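PDB 2NXW: phenyl-3-pyruvate decarboxylase from Azospirillum brasilense, which catalyses the thiamine diphosphate- and magnesium-dependent decarboxylation of indole-3-pyruvate to indole-3-acetaldehyde, a step in auxin biosynthesis. Local coordinates for residues A[365-370]-A[380-385]. Sequence-based numbering, arbitrary orientation.
Sequences TGLQAD and ARAVND
A carboxylate bridging two successive backbone amides pins the irregular segment 365-370 to helix 376-388, the helix it leads into: Asp385 reaches out and grips Gly366 and Leu367 together. The loop runs from helix 337-346 into this helix, which precedes strand 395-398 of the C-terminal parallel sheet in this thiamine diphosphate enzyme. Asp385 OD1 accepts from Gly366 N at 2.8 Å, nearly straight (164° at the hydrogen). Its OD2 accepts from Leu367 N, also at 2.8 Å (168°). Both oxygens use their syn lone pairs, so the fork of the carboxylate faces the pair of N-H groups. Gly366 has a positive phi, part of the bend that presents both amides to one group. Without this carboxylate, as with an alanine here, the Gly366 and Leu367 amides would probably lose their shared acceptor, and the loop would be held at this point mainly by Arg381 and Leu367.

One turn earlier, Arg381 lies alongside the same backbone, its CD 3.5 Å from Thr365 O. Arg381 NH1 donates to that Thr365 O over 3.1 Å, a more bent bond tilted from the carbonyl plane. The amide of Asn384 extends the attachment: ND2 donates to Pro364 O and Asp409 O, and OD1 accepts from Ile411 N. The contact lies away from the thiamine diphosphate and magnesium sites, beside helix 516-528, whose Leu523 touches Ala382 and whose Lys520 touches Leu367. With CG of Leu367 anti to its backbone N (chi1 167°), the CD2 branch ends 3.9 Å from Ala382 CB.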
# COMPACT_ATOMS: atom_id res chain seq x y z
N THR A 365 22.64 -44.74 -13.11
CA THR A 365 22.49 -46.10 -12.61
C THR A 365 23.86 -46.64 -12.23
O THR A 365 24.87 -45.96 -12.38
CB THR A 365 21.88 -47.01 -13.68
OG1 THR A 365 22.71 -46.98 -14.86
CG2 THR A 365 20.47 -46.56 -14.04
N GLY A 366 23.88 -47.87 -11.71
CA GLY A 366 25.14 -48.49 -11.36
C GLY A 366 25.77 -48.05 -10.05
O GLY A 366 26.93 -47.66 -10.02
N LEU A 367 25.00 -48.12 -8.97
CA LEU A 367 25.53 -47.75 -7.67
C LEU A 367 26.70 -48.67 -7.32
O LEU A 367 26.60 -49.89 -7.45
CB LEU A 367 24.45 -47.91 -6.58
CG LEU A 367 24.96 -47.86 -5.14
CD1 LEU A 367 25.33 -46.42 -4.77
CD2 LEU A 367 23.88 -48.37 -4.20
N GLN A 368 27.81 -48.08 -6.89
CA GLN A 368 28.97 -48.87 -6.48
C GLN A 368 28.78 -49.13 -4.99
O GLN A 368 29.11 -48.29 -4.15
CB GLN A 368 30.25 -48.08 -6.75
CG GLN A 368 30.40 -47.69 -8.21
CD GLN A 368 30.53 -48.90 -9.11
OE1 GLN A 368 31.54 -49.61 -9.07
NE2 GLN A 368 29.52 -49.15 -9.94
N ALA A 369 28.22 -50.29 -4.66
CA ALA A 369 27.94 -50.64 -3.27
C ALA A 369 29.19 -51.03 -2.49
O ALA A 369 29.40 -52.21 -2.20
CB ALA A 369 26.91 -51.76 -3.21
N ASP A 370 30.00 -50.04 -2.14
CA ASP A 370 31.25 -50.27 -1.44
C ASP A 370 31.40 -49.47 -0.15
O ASP A 370 30.43 -48.94 0.39
CB ASP A 370 32.42 -49.96 -2.37
CG ASP A 370 32.36 -48.55 -2.91
OD1 ASP A 370 31.79 -47.68 -2.20
OD2 ASP A 370 32.88 -48.30 -4.02
N ALA A 380 20.45 -41.39 -5.90
CA ALA A 380 19.68 -41.49 -7.13
C ALA A 380 19.98 -42.84 -7.82
O ALA A 380 19.07 -43.51 -8.30
CB ALA A 380 20.03 -40.33 -8.07
N ARG A 381 21.25 -43.24 -7.85
CA ARG A 381 21.58 -44.51 -8.49
C ARG A 381 20.95 -45.68 -7.75
O ARG A 381 20.50 -46.64 -8.38
CB ARG A 381 23.10 -44.72 -8.55
CG ARG A 381 23.81 -43.83 -9.56
CD ARG A 381 25.33 -44.04 -9.49
NE ARG A 381 26.06 -42.82 -9.85
CZ ARG A 381 26.14 -42.33 -11.08
NH1 ARG A 381 25.55 -42.95 -12.10
NH2 ARG A 381 26.79 -41.19 -11.29
N ALA A 382 20.89 -45.61 -6.42
CA ALA A 382 20.32 -46.72 -5.65
C ALA A 382 18.85 -46.91 -6.00
O ALA A 382 18.38 -48.02 -6.23
CB ALA A 382 20.47 -46.47 -4.16
N VAL A 383 18.12 -45.80 -6.04
CA VAL A 383 16.70 -45.81 -6.36
C VAL A 383 16.49 -46.30 -7.78
O VAL A 383 15.66 -47.17 -8.03
CB VAL A 383 16.10 -44.39 -6.16
CG1 VAL A 383 14.74 -44.25 -6.88
CG2 VAL A 383 15.96 -44.09 -4.67
N ASN A 384 17.26 -45.75 -8.72
CA ASN A 384 17.11 -46.12 -10.12
C ASN A 384 17.47 -47.57 -10.40
O ASN A 384 16.83 -48.20 -11.24
CB ASN A 384 17.92 -45.18 -11.01
CG ASN A 384 17.41 -43.74 -10.96
OD1 ASN A 384 16.27 -43.49 -10.56
ND2 ASN A 384 18.25 -42.80 -11.39
N ASP A 385 18.50 -48.09 -9.73
CA ASP A 385 18.88 -49.48 -9.95
C ASP A 385 17.73 -50.40 -9.56
O ASP A 385 17.46 -51.40 -10.24
CB ASP A 385 20.13 -49.85 -9.13
CG ASP A 385 21.42 -49.32 -9.74
OD1 ASP A 385 21.40 -48.92 -10.93
OD2 ASP A 385 22.44 -49.32 -9.02